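Local coordinates for protein acetyl-CoA C-acetyltransferase (Syntrophomonas wolfei subsp. wolfei, PDB 7N7Z) that probably catalyses the reversible, thiolase-type condensation of two acetyl-CoA molecules into acetoacetyl-CoA and free CoA, at residues 123-128 with 144-149; 28-33 with 63-68; 281-286 with 301-306; 307-312 with 396-401; 196-201 with 372-377. All coordinates share one frame; numbering follows the deposited sequence.

How the contacts relate
Read from the N terminus, contact 2 comes first, bringing the start of helix 30-45 against the loop after strand 54-58. It is complete before contact 1 joins the base of the hairpin of strands 127-129 and 141-145, and Pro126 packs on Ala63 between the two. Contact 5 opens at 196-201 and spans much of the remaining chain, closing at 372-377; contact 3, strand against helix 296-307, lies wholly within that span. Contact 4 opens at 307-312, also within it, but closes at 396-401, past 372-377, and so crosses contact 5. Contacts 3 and 4 meet on adjoining strands of the large sheet, whereas contact 5 ties the N-terminal half to the C-terminal half.

Contact 1. Residues 123-128 with 144-149; sequences SNIPYL and QDAMLS
Tyr127 and Asp145 face each other near the base of a beta hairpin, strands 127-129 and 141-145, in the region of the tetramerisation loop of tetrameric thiolases. Next to them, Leu128 and Gln144 form a hydrogen-bonded antiparallel pair, Leu128 N giving a 2.9 Å bond to Gln144 O. Along Tyr127, CB lies 3.4 Å from Gln144 O, and CD2 passes the same oxygen. CG is anti to the carbonyl carbon (chi1 -86°), which lays the ring over the opposite strand: Asp145 CA sits over the ring centre, 3.8 Å from the centroid, as a CH-pi contact. CZ meets Asp145 CB at 3.6 Å, and the carboxylate stacks on the ring with the planes 24° apart. OH lies 3.4 Å from Asp145 OD2, but its hydrogen bond goes to Gly139 O of a third subunit, while Asp145 OD1 forms a salt bridge to Arg133 of a second subunit. Asp145 also N-caps helix 146-152 through a weak bond from Met147 N to OD1. Leu128, on the other face from Tyr127, meets the first helical residue: its CG lies 3.8 Å from Ala146 CB. That methyl also approaches Pro126 O to 3.4 Å.

Contact 2. Residues 28-33 with 63-68; sequences VRANDL and AGNGSL
Asn31 and Asn65 make the well-shaped bond of this contact: Asn31 ND2 donates to Asn65 O over 2.8 Å, with an angle of 149° at the hydrogen. The acceptor lies close to the plane of the Asn31 amide, whereas the donor is tilted by 17° from the carbonyl plane. Beside it, the methyl of Ala30 rests against the side-chain amide of Asn65. Arg29 forms the other half of the first shell, meeting Gly64 O at the edge of its guanidinium; the modelled separation from NH2 is too short to be taken literally. Two waters add to this link. One, at the guanidinium edge, accepts from Arg29 NH1 at 2.8 Å and donates to Gly64 O at 2.9 Å, and a second, 3.1 Å from Arg29 NH2, lies near Ala63 O. To reach the loop, the arginine bends at chi2 (-73°) and chi3.

Farther out, Asn31 leans on Pro69 and Ile73 of the next helix, and Asn124 packs on Arg29. The loop is also held by Asp150 of a second subunit, which accepts from Gly64 N and Gly66 N. Arg29 occupies the N-cap position of helix 30-45, the connecting helix of a beta-alpha-beta crossover between parallel strands 8-20 and 54-58 in the N-terminal half of the thiolase fold.

Contact 3. Residues 281-286 with 301-306; sequences GICSEG and PKVLKQ
The ammonium nitrogen of Lys302 is held by two oxygens of the neighbouring strand. Lys302 NZ donates to the carbonyl oxygen Ser284 O at 2.6 Å, approaching nearly along the C=O axis, and forms a 2.7 Å salt bridge with Glu285 OE1. An extended chain beyond CG carries the lysine nitrogen out to the strand, whereas Glu285 bends at chi2 (72°), so that the two side chains cross at about a right angle. Arg82 of a second subunit packs on the same glutamate. These contacts belong to a strand-helix pair in the C-terminal half of the thiolase fold, where helix 296-307 lies on a face of the mixed sheet; the local axes of 281-285 and 301-306 come within 7.7 Å, their directions 138° apart. Between them Cys283 points at the helix, its SG 3.6 Å from Val303 CB. Where Gly281 brings no side chain, Val303 CG2 settles on the strand backbone, 3.7 Å from Ile282 N. Gln306, extended beyond CG, places its OE1 3.3 Å from Cys283 CB, where it accepts a hydrogen bond from a water. That water accepts in turn from Ile282 N at 2.8 Å.

Contact 4. Residues 307-312 with 396-401; sequences AGWKYE and ASLWTR
Ala307 and Leu398 mark the nearest approach of the two backbones, with CA atoms 8.1 Å apart, at the point where helix 296-307 ends in a Schellman motif and Gly308, at a phi of 82°, turns the chain so that Trp309 can follow on the same side. No hydrogen bond spans the contact; apolar groups carry it. Ala307 CB touches Leu398 CD1 at 4.0 Å. The other branch of the leucine, CD2, lies 3.9 Å from Trp309 CE3, and Leu398 CB approaches CZ3 of the same ring, the two side chains sliding past each other in opposite directions. With CG anti to its carbonyl carbon (chi1 -74°), the indole reaches across Leu398 to the strand backbone beyond. There its six-membered ring meets the strand edge-on: Trp309 CH2 is 3.4 Å from Trp399 O, which lies in the plane of the indole, and Thr400 CB borders the same edge.

The helix is the connection of a beta-alpha-beta crossover between parallel strands 277-285 and 316-319, and the loop at its end folds over strand 394-400 of the same sheet. Val280 and Leu304 pack on the Trp309 side chain as well, and Lys382 makes a cation-pi contact with it. Trp399 points away from this loop and packs on Met371 of helix 360-378, so the strand has helices on both of its faces. On that far side Trp399 NE1 donates to Ser397 OG at 3.1 Å, nearly in the plane of its ring and with an angle of 161° at the hydrogen.

Contact 5. Residues 196-201 with 372-377; sequences EGIFDR and YYELER
A Schellman motif at Gly197 ends helix 176-196, and the type I turn from Gly197 to Asp200 that follows sets Arg201 against helix 360-378, joining the N-terminal and C-terminal halves of the thiolase fold at the surface. Arg201 is the centre of the contact. Its NH1 donates to Tyr373 O at 3.0 Å, and the same carbonyl oxygen takes the helical bond from Arg377 N, the two donors arriving from opposite faces of the carbonyl plane. NH1 also forms a 2.7 Å salt bridge with Glu376 OE1, although the hydrogen-bond geometry is weak. Within its own loop, Arg201 NH2 returns to Ile198 O over 3.3 Å; this bond is fairly straight (163°) and lies in the guanidinium plane, which helps to fix the rotation of the group. A bend at chi3 (-63°) lays the guanidinium against the helix, where Tyr373 CD1 lies over one of its faces, offset toward the rim. Nearer the backbone, Arg201 CB packs against Tyr373 CE1 at 3.9 Å.

A second charged pair stands beside this one. Arg377 holds Glu374 side-on, NE to OE1 and NH2 to OE2, the latter only 2.6 Å long. Glu374 OE2 also accepts from His349 ND1, so the carboxylate is shared between the helix and a neighbouring loop. Held in this way, the Arg377 guanidinium presents a face to Ile198, whose CD1 sits over its centre, 4.0 Å from CZ.

Contact 1. Residues 123-128 with 144-149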
# COMPACT_ATOMS: atom_id res chain seq x y z
N SER B 123 14.51 2.95 11.98
CA SER B 123 13.40 2.12 12.42
C SER B 123 12.06 2.65 11.93
O SER B 123 11.10 1.87 11.85
CB SER B 123 13.39 2.03 13.95
OG SER B 123 14.63 1.57 14.45
N ASN B 124 11.97 3.94 11.61
CA ASN B 124 10.71 4.56 11.21
C ASN B 124 10.74 5.07 9.78
O ASN B 124 9.95 5.95 9.42
CB ASN B 124 10.36 5.71 12.17
CG ASN B 124 9.88 5.21 13.52
OD1 ASN B 124 8.77 4.71 13.65
ND2 ASN B 124 10.73 5.35 14.54
N ILE B 125 11.63 4.54 8.94
CA ILE B 125 11.57 4.86 7.51
C ILE B 125 10.35 4.19 6.91
O ILE B 125 10.15 2.97 7.11
CB ILE B 125 12.86 4.41 6.81
CG1 ILE B 125 14.05 5.24 7.31
CG2 ILE B 125 12.72 4.55 5.30
CD1 ILE B 125 15.40 4.67 6.90
N PRO B 126 9.49 4.90 6.18
CA PRO B 126 8.28 4.28 5.64
C PRO B 126 8.60 3.38 4.45
O PRO B 126 9.73 3.29 3.97
CB PRO B 126 7.41 5.47 5.23
CG PRO B 126 8.38 6.57 4.97
CD PRO B 126 9.56 6.35 5.88
N TYR B 127 7.56 2.70 3.99
CA TYR B 127 7.57 2.00 2.71
C TYR B 127 6.87 2.87 1.67
O TYR B 127 6.03 3.70 2.00
CB TYR B 127 6.87 0.64 2.82
CG TYR B 127 7.76 -0.48 3.30
CD1 TYR B 127 8.43 -0.40 4.52
CD2 TYR B 127 7.94 -1.62 2.53
CE1 TYR B 127 9.24 -1.43 4.95
CE2 TYR B 127 8.76 -2.66 2.95
CZ TYR B 127 9.40 -2.56 4.16
OH TYR B 127 10.21 -3.59 4.58
N LEU B 128 7.23 2.67 0.41
CA LEU B 128 6.73 3.49 -0.69
C LEU B 128 5.79 2.69 -1.59
O LEU B 128 6.00 1.50 -1.82
CB LEU B 128 7.87 4.04 -1.54
CG LEU B 128 9.12 4.57 -0.83
CD1 LEU B 128 10.24 4.76 -1.84
CD2 LEU B 128 8.81 5.86 -0.10
N GLN B 144 7.96 -0.91 -1.66
CA GLN B 144 9.41 -0.79 -1.57
C GLN B 144 9.85 -0.36 -0.18
O GLN B 144 9.27 0.57 0.40
CB GLN B 144 9.92 0.21 -2.61
CG GLN B 144 10.25 -0.41 -3.95
CD GLN B 144 10.49 0.64 -5.02
OE1 GLN B 144 9.54 1.21 -5.56
NE2 GLN B 144 11.75 0.89 -5.33
N ASP B 145 10.87 -1.02 0.34
CA ASP B 145 11.54 -0.59 1.56
C ASP B 145 12.45 0.59 1.21
O ASP B 145 13.50 0.40 0.60
CB ASP B 145 12.33 -1.74 2.18
CG ASP B 145 12.92 -1.38 3.53
OD1 ASP B 145 13.00 -0.17 3.84
OD2 ASP B 145 13.30 -2.30 4.28
N ALA B 146 12.03 1.80 1.58
CA ALA B 146 12.77 2.99 1.17
C ALA B 146 14.18 3.01 1.74
O ALA B 146 15.09 3.55 1.10
CB ALA B 146 12.01 4.25 1.60
N MET B 147 14.38 2.45 2.93
CA MET B 147 15.73 2.39 3.49
C MET B 147 16.68 1.69 2.54
O MET B 147 17.88 1.99 2.53
CB MET B 147 15.70 1.69 4.85
CG MET B 147 17.07 1.56 5.52
SD MET B 147 17.25 0.06 6.49
CE MET B 147 15.84 0.18 7.57
N LEU B 148 16.17 0.75 1.75
CA LEU B 148 16.99 0.04 0.77
C LEU B 148 16.97 0.74 -0.58
O LEU B 148 18.02 1.13 -1.11
CB LEU B 148 16.50 -1.40 0.63
CG LEU B 148 16.48 -2.24 1.92
CD1 LEU B 148 15.95 -3.63 1.62
CD2 LEU B 148 17.86 -2.31 2.54
N SER B 149 15.78 0.94 -1.15
CA SER B 149 15.68 1.43 -2.52
C SER B 149 16.14 2.88 -2.64
O SER B 149 16.68 3.26 -3.68
CB SER B 149 14.24 1.29 -3.01
OG SER B 149 13.34 2.08 -2.24

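Contact 2. Residues 28-33 with 63-68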
# COMPACT_ATOMS: atom_id res chain seq x y z
N VAL B 28 10.60 6.67 18.67
CA VAL B 28 10.94 8.09 18.61
C VAL B 28 11.24 8.44 17.16
O VAL B 28 12.24 7.98 16.59
CB VAL B 28 12.13 8.42 19.52
CG1 VAL B 28 12.25 9.93 19.70
CG2 VAL B 28 11.98 7.72 20.86
N ARG B 29 10.37 9.25 16.55
CA ARG B 29 10.57 9.66 15.17
C ARG B 29 11.79 10.56 15.05
O ARG B 29 12.28 11.14 16.03
CB ARG B 29 9.33 10.36 14.64
CG ARG B 29 8.05 9.53 14.72
CD ARG B 29 8.04 8.41 13.69
NE ARG B 29 8.12 8.92 12.32
CZ ARG B 29 7.10 9.46 11.66
NH1 ARG B 29 5.90 9.58 12.21
NH2 ARG B 29 7.29 9.88 10.42
N ALA B 30 12.28 10.69 13.81
CA ALA B 30 13.55 11.38 13.58
C ALA B 30 13.52 12.81 14.11
O ALA B 30 14.50 13.28 14.70
CB ALA B 30 13.87 11.38 12.08
N ASN B 31 12.40 13.52 13.92
CA ASN B 31 12.35 14.92 14.32
C ASN B 31 12.44 15.08 15.84
O ASN B 31 13.02 16.06 16.32
CB ASN B 31 11.07 15.57 13.79
CG ASN B 31 11.04 15.63 12.28
OD1 ASN B 31 12.04 15.37 11.62
ND2 ASN B 31 9.88 15.99 11.73
N ASP B 32 11.87 14.15 16.60
CA ASP B 32 11.90 14.27 18.05
C ASP B 32 13.25 13.89 18.63
O ASP B 32 13.64 14.41 19.68
CB ASP B 32 10.78 13.42 18.66
CG ASP B 32 9.43 13.71 18.04
OD1 ASP B 32 9.04 14.90 17.99
OD2 ASP B 32 8.75 12.76 17.60
N LEU B 33 13.98 12.99 17.96
CA LEU B 33 15.38 12.77 18.33
C LEU B 33 16.22 14.00 18.01
O LEU B 33 17.09 14.39 18.79
CB LEU B 33 15.94 11.55 17.60
CG LEU B 33 15.50 10.16 18.09
CD1 LEU B 33 15.79 9.12 17.02
CD2 LEU B 33 16.19 9.80 19.39
N ALA B 63 11.54 10.98 3.84
CA ALA B 63 10.16 10.53 3.74
C ALA B 63 9.54 10.25 5.10
O ALA B 63 10.14 9.57 5.94
CB ALA B 63 10.08 9.28 2.86
N GLY B 64 8.33 10.77 5.31
CA GLY B 64 7.55 10.50 6.50
C GLY B 64 7.68 11.52 7.61
O GLY B 64 6.88 11.48 8.56
N ASN B 65 8.65 12.42 7.54
CA ASN B 65 8.96 13.33 8.63
C ASN B 65 8.43 14.75 8.41
O ASN B 65 8.83 15.66 9.14
CB ASN B 65 10.48 13.37 8.86
CG ASN B 65 11.02 12.04 9.38
OD1 ASN B 65 11.87 11.41 8.75
ND2 ASN B 65 10.51 11.61 10.53
N GLY B 66 7.54 14.94 7.44
CA GLY B 66 6.85 16.21 7.30
C GLY B 66 7.57 17.21 6.42
O GLY B 66 8.63 16.95 5.83
N SER B 67 6.98 18.40 6.33
CA SER B 67 7.50 19.47 5.49
C SER B 67 8.75 20.06 6.12
O SER B 67 8.72 20.52 7.27
CB SER B 67 6.44 20.55 5.29
OG SER B 67 5.38 20.08 4.47
N LEU B 68 9.86 20.07 5.36
CA LEU B 68 11.15 20.60 5.79
C LEU B 68 11.35 20.37 7.28
O LEU B 68 11.23 21.31 8.08
CB LEU B 68 11.26 22.08 5.45
CG LEU B 68 12.67 22.68 5.44
CD1 LEU B 68 13.59 21.91 4.51
CD2 LEU B 68 12.62 24.15 5.04
O HOH W 1 9.68 8.73 8.78
O HOH W 2 4.52 10.44 9.90

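Contact 3. Residues 281-286 with 301-306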
# COMPACT_ATOMS: atom_id res chain seq x y z
N GLY B 281 39.74 22.25 8.53
CA GLY B 281 39.47 21.93 7.14
C GLY B 281 38.31 20.97 7.03
O GLY B 281 37.93 20.32 8.00
N ILE B 282 37.76 20.90 5.82
CA ILE B 282 36.62 20.03 5.54
C ILE B 282 36.38 20.04 4.04
O ILE B 282 36.37 21.11 3.41
CB ILE B 282 35.36 20.49 6.31
CG1 ILE B 282 34.21 19.51 6.07
CG2 ILE B 282 34.97 21.90 5.90
CD1 ILE B 282 33.11 19.62 7.10
N CYS B 283 36.20 18.87 3.45
CA CYS B 283 36.06 18.78 2.00
C CYS B 283 35.51 17.40 1.65
O CYS B 283 35.39 16.52 2.50
CB CYS B 283 37.40 19.01 1.30
SG CYS B 283 38.67 17.77 1.65
N SER B 284 35.15 17.25 0.38
CA SER B 284 34.70 15.99 -0.18
C SER B 284 35.69 15.50 -1.23
O SER B 284 36.51 16.26 -1.75
CB SER B 284 33.31 16.13 -0.80
OG SER B 284 32.38 16.67 0.12
N GLU B 285 35.60 14.20 -1.52
CA GLU B 285 36.38 13.60 -2.60
C GLU B 285 35.83 12.21 -2.89
O GLU B 285 35.72 11.38 -1.98
CB GLU B 285 37.86 13.53 -2.23
CG GLU B 285 38.75 12.99 -3.35
CD GLU B 285 38.92 13.98 -4.49
OE1 GLU B 285 38.56 15.16 -4.32
OE2 GLU B 285 39.41 13.57 -5.57
N GLY B 286 35.47 11.96 -4.14
CA GLY B 286 34.75 10.77 -4.50
C GLY B 286 35.63 9.64 -5.01
O GLY B 286 36.78 9.84 -5.39
N PRO B 301 43.78 12.37 2.75
CA PRO B 301 44.97 13.10 2.26
C PRO B 301 44.63 14.46 1.70
O PRO B 301 45.42 15.40 1.84
CB PRO B 301 45.53 12.17 1.18
CG PRO B 301 44.92 10.83 1.44
CD PRO B 301 43.58 11.10 2.03
N LYS B 302 43.46 14.61 1.07
CA LYS B 302 43.10 15.89 0.46
C LYS B 302 42.92 16.97 1.53
O LYS B 302 43.53 18.04 1.44
CB LYS B 302 41.82 15.73 -0.36
CG LYS B 302 41.45 16.97 -1.16
CD LYS B 302 40.31 16.68 -2.12
CE LYS B 302 39.47 17.92 -2.37
NZ LYS B 302 38.25 17.62 -3.16
N VAL B 303 42.08 16.71 2.53
CA VAL B 303 41.84 17.71 3.57
C VAL B 303 43.14 18.06 4.27
O VAL B 303 43.37 19.22 4.65
CB VAL B 303 40.77 17.21 4.56
CG1 VAL B 303 41.28 16.01 5.36
CG2 VAL B 303 40.34 18.33 5.49
N LEU B 304 44.02 17.08 4.47
CA LEU B 304 45.32 17.36 5.07
C LEU B 304 46.12 18.33 4.21
O LEU B 304 46.82 19.21 4.74
CB LEU B 304 46.09 16.06 5.29
CG LEU B 304 45.66 15.21 6.48
CD1 LEU B 304 46.31 13.83 6.42
CD2 LEU B 304 46.00 15.90 7.79
N LYS B 305 46.04 18.19 2.89
CA LYS B 305 46.73 19.11 2.00
C LYS B 305 46.14 20.51 2.11
O LYS B 305 46.88 21.50 2.25
CB LYS B 305 46.65 18.60 0.56
CG LYS B 305 47.76 19.11 -0.34
CD LYS B 305 47.51 18.76 -1.80
CE LYS B 305 47.37 20.01 -2.66
NZ LYS B 305 46.81 19.70 -4.01
N GLN B 306 44.81 20.62 2.06
CA GLN B 306 44.16 21.92 2.13
C GLN B 306 44.56 22.68 3.39
O GLN B 306 44.62 23.92 3.38
CB GLN B 306 42.64 21.76 2.08
CG GLN B 306 42.13 21.10 0.81
CD GLN B 306 40.63 21.26 0.63
OE1 GLN B 306 39.87 21.24 1.60
NE2 GLN B 306 40.19 21.42 -0.61
O HOH W 3 39.11 22.70 4.08

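Contact 4. Residues 307-312 with 396-401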
# COMPACT_ATOMS: atom_id res chain seq x y z
N ALA B 307 44.85 21.97 4.48
CA ALA B 307 45.15 22.59 5.76
C ALA B 307 46.64 22.69 6.06
O ALA B 307 47.02 23.40 6.99
CB ALA B 307 44.46 21.82 6.90
N GLY B 308 47.48 21.99 5.30
CA GLY B 308 48.91 22.02 5.56
C GLY B 308 49.37 21.09 6.65
O GLY B 308 50.49 21.24 7.15
N TRP B 309 48.53 20.14 7.05
CA TRP B 309 48.89 19.17 8.08
C TRP B 309 49.47 17.91 7.45
O TRP B 309 49.22 17.58 6.29
CB TRP B 309 47.67 18.79 8.91
CG TRP B 309 47.20 19.84 9.88
CD1 TRP B 309 47.62 21.13 9.95
CD2 TRP B 309 46.22 19.66 10.91
NE1 TRP B 309 46.96 21.78 10.97
CE2 TRP B 309 46.09 20.90 11.57
CE3 TRP B 309 45.44 18.59 11.34
CZ2 TRP B 309 45.22 21.09 12.64
CZ3 TRP B 309 44.58 18.77 12.39
CH2 TRP B 309 44.47 20.02 13.03
N LYS B 310 50.26 17.20 8.25
CA LYS B 310 50.65 15.83 7.95
C LYS B 310 49.78 14.88 8.77
O LYS B 310 49.28 15.24 9.84
CB LYS B 310 52.13 15.59 8.26
CG LYS B 310 53.10 16.44 7.45
CD LYS B 310 52.78 16.45 5.95
CE LYS B 310 52.72 15.04 5.37
NZ LYS B 310 52.32 15.05 3.93
N TYR B 311 49.61 13.66 8.27
CA TYR B 311 48.76 12.69 8.95
C TYR B 311 49.17 12.54 10.41
O TYR B 311 48.33 12.56 11.32
CB TYR B 311 48.82 11.34 8.24
CG TYR B 311 48.10 10.25 9.01
CD1 TYR B 311 46.72 10.17 9.01
CD2 TYR B 311 48.82 9.31 9.74
CE1 TYR B 311 46.06 9.18 9.71
CE2 TYR B 311 48.17 8.32 10.45
CZ TYR B 311 46.79 8.26 10.43
OH TYR B 311 46.14 7.27 11.13
N GLU B 312 50.48 12.39 10.66
CA GLU B 312 50.99 12.20 12.01
C GLU B 312 50.73 13.40 12.92
O GLU B 312 50.94 13.29 14.13
CB GLU B 312 52.49 11.90 11.97
CG GLU B 312 53.33 12.91 11.19
CD GLU B 312 53.39 12.61 9.70
OE1 GLU B 312 52.61 11.75 9.23
OE2 GLU B 312 54.21 13.24 9.00
N ALA B 396 36.02 14.39 4.67
CA ALA B 396 36.96 14.40 5.79
C ALA B 396 37.03 15.82 6.32
O ALA B 396 36.83 16.79 5.58
CB ALA B 396 38.35 13.91 5.38
N SER B 397 37.33 15.95 7.61
CA SER B 397 37.39 17.26 8.25
C SER B 397 38.45 17.22 9.35
O SER B 397 38.72 16.18 9.94
CB SER B 397 36.04 17.67 8.83
OG SER B 397 35.52 16.67 9.69
N LEU B 398 39.04 18.39 9.61
CA LEU B 398 40.10 18.53 10.59
C LEU B 398 39.76 19.66 11.55
O LEU B 398 39.18 20.68 11.15
CB LEU B 398 41.45 18.81 9.93
CG LEU B 398 41.94 17.71 8.99
CD1 LEU B 398 43.01 18.25 8.04
CD2 LEU B 398 42.48 16.52 9.78
N TRP B 399 40.13 19.48 12.82
CA TRP B 399 39.76 20.41 13.88
C TRP B 399 40.90 20.49 14.88
O TRP B 399 41.74 19.59 14.98
CB TRP B 399 38.47 19.97 14.57
CG TRP B 399 37.35 19.59 13.63
CD1 TRP B 399 37.28 18.46 12.86
CD2 TRP B 399 36.16 20.33 13.36
NE1 TRP B 399 36.11 18.45 12.13
CE2 TRP B 399 35.41 19.59 12.42
CE3 TRP B 399 35.65 21.55 13.83
CZ2 TRP B 399 34.18 20.03 11.94
CZ3 TRP B 399 34.43 21.98 13.34
CH2 TRP B 399 33.71 21.23 12.41
N THR B 400 40.93 21.59 15.63
CA THR B 400 41.92 21.78 16.68
C THR B 400 41.28 22.47 17.87
O THR B 400 40.38 23.30 17.72
CB THR B 400 43.13 22.60 16.20
OG1 THR B 400 44.13 22.62 17.23
CG2 THR B 400 42.72 24.04 15.87
N ARG B 401 41.76 22.12 19.07
CA ARG B 401 41.35 22.78 20.31
C ARG B 401 42.23 23.97 20.65
O ARG B 401 42.39 24.30 21.83
CB ARG B 401 41.35 21.77 21.45
CG ARG B 401 40.37 20.62 21.26
CD ARG B 401 40.42 19.64 22.42
NE ARG B 401 39.90 20.22 23.65
CZ ARG B 401 40.29 19.88 24.87
NH1 ARG B 401 41.22 18.96 25.07
NH2 ARG B 401 39.74 20.49 25.91

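Contact 5. Residues 196-201 with 372-377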
# COMPACT_ATOMS: atom_id res chain seq x y z
N GLU B 196 31.89 1.53 30.61
CA GLU B 196 32.73 2.40 31.43
C GLU B 196 32.26 3.84 31.43
O GLU B 196 32.81 4.65 32.18
CB GLU B 196 34.18 2.33 30.93
CG GLU B 196 34.84 0.98 31.14
CD GLU B 196 36.21 0.88 30.49
OE1 GLU B 196 36.56 1.79 29.72
OE2 GLU B 196 36.92 -0.11 30.76
N GLY B 197 31.25 4.19 30.63
CA GLY B 197 30.71 5.53 30.63
C GLY B 197 31.51 6.54 29.85
O GLY B 197 31.39 7.74 30.12
N ILE B 198 32.31 6.10 28.88
CA ILE B 198 33.12 7.05 28.12
C ILE B 198 32.24 7.95 27.26
O ILE B 198 32.62 9.09 26.95
CB ILE B 198 34.15 6.28 27.26
CG1 ILE B 198 35.21 5.66 28.17
CG2 ILE B 198 34.77 7.21 26.21
CD1 ILE B 198 36.43 5.10 27.45
N PHE B 199 31.05 7.48 26.88
CA PHE B 199 30.14 8.26 26.05
C PHE B 199 29.14 9.07 26.86
O PHE B 199 28.27 9.72 26.27
CB PHE B 199 29.38 7.33 25.10
CG PHE B 199 30.26 6.55 24.17
CD1 PHE B 199 31.14 7.19 23.31
CD2 PHE B 199 30.20 5.17 24.15
CE1 PHE B 199 31.95 6.47 22.46
CE2 PHE B 199 31.01 4.44 23.29
CZ PHE B 199 31.88 5.09 22.45
N ASP B 200 29.24 9.06 28.19
CA ASP B 200 28.23 9.72 29.01
C ASP B 200 28.23 11.23 28.80
O ASP B 200 27.17 11.87 28.83
CB ASP B 200 28.45 9.38 30.48
CG ASP B 200 28.00 7.98 30.83
OD1 ASP B 200 27.44 7.29 29.95
OD2 ASP B 200 28.19 7.56 31.99
N ARG B 201 29.41 11.82 28.59
CA ARG B 201 29.49 13.27 28.45
C ARG B 201 28.78 13.74 27.18
O ARG B 201 27.99 14.69 27.22
CB ARG B 201 30.95 13.72 28.44
CG ARG B 201 31.70 13.45 29.73
CD ARG B 201 33.20 13.45 29.49
NE ARG B 201 33.61 12.39 28.59
CZ ARG B 201 34.60 12.48 27.70
NH1 ARG B 201 35.32 13.58 27.58
NH2 ARG B 201 34.87 11.44 26.92
N TYR B 372 35.69 15.01 19.16
CA TYR B 372 36.01 16.06 20.12
C TYR B 372 36.10 15.52 21.54
O TYR B 372 37.10 15.72 22.23
CB TYR B 372 34.96 17.17 20.06
CG TYR B 372 34.96 18.01 21.32
CD1 TYR B 372 35.93 18.99 21.53
CD2 TYR B 372 34.02 17.81 22.32
CE1 TYR B 372 35.95 19.74 22.68
CE2 TYR B 372 34.03 18.56 23.48
CZ TYR B 372 34.99 19.53 23.65
OH TYR B 372 35.01 20.28 24.81
N TYR B 373 35.05 14.83 21.99
CA TYR B 373 35.01 14.40 23.38
C TYR B 373 36.11 13.40 23.71
O TYR B 373 36.49 13.28 24.87
CB TYR B 373 33.63 13.81 23.69
CG TYR B 373 32.62 14.86 24.08
CD1 TYR B 373 32.60 15.40 25.36
CD2 TYR B 373 31.70 15.33 23.15
CE1 TYR B 373 31.68 16.37 25.71
CE2 TYR B 373 30.77 16.30 23.50
CZ TYR B 373 30.77 16.82 24.78
OH TYR B 373 29.85 17.78 25.12
N GLU B 374 36.63 12.68 22.71
CA GLU B 374 37.81 11.85 22.94
C GLU B 374 39.05 12.72 23.07
O GLU B 374 39.93 12.44 23.90
CB GLU B 374 37.97 10.83 21.82
CG GLU B 374 39.08 9.81 22.07
CD GLU B 374 38.75 8.84 23.19
OE1 GLU B 374 37.65 8.94 23.77
OE2 GLU B 374 39.60 7.97 23.50
N LEU B 375 39.16 13.77 22.25
CA LEU B 375 40.23 14.74 22.44
C LEU B 375 40.19 15.31 23.85
O LEU B 375 41.22 15.40 24.53
CB LEU B 375 40.11 15.87 21.41
CG LEU B 375 40.31 15.55 19.93
CD1 LEU B 375 40.21 16.83 19.12
CD2 LEU B 375 41.64 14.85 19.68
N GLU B 376 39.00 15.69 24.32
CA GLU B 376 38.87 16.29 25.64
C GLU B 376 39.23 15.30 26.74
O GLU B 376 39.84 15.68 27.74
CB GLU B 376 37.44 16.82 25.83
CG GLU B 376 37.29 17.80 26.99
CD GLU B 376 36.79 17.14 28.26
OE1 GLU B 376 36.10 16.11 28.18
OE2 GLU B 376 37.09 17.67 29.36
N ARG B 377 38.86 14.03 26.57
CA ARG B 377 39.16 13.05 27.61
C ARG B 377 40.65 12.75 27.69
O ARG B 377 41.16 12.43 28.77
CB ARG B 377 38.37 11.75 27.35
CG ARG B 377 38.61 10.67 28.39
CD ARG B 377 37.93 9.36 28.01
NE ARG B 377 38.60 8.69 26.89
CZ ARG B 377 39.48 7.70 27.01
NH1 ARG B 377 39.86 7.26 28.20
NH2 ARG B 377 39.99 7.16 25.92
O HOH W 4 35.46 10.52 24.78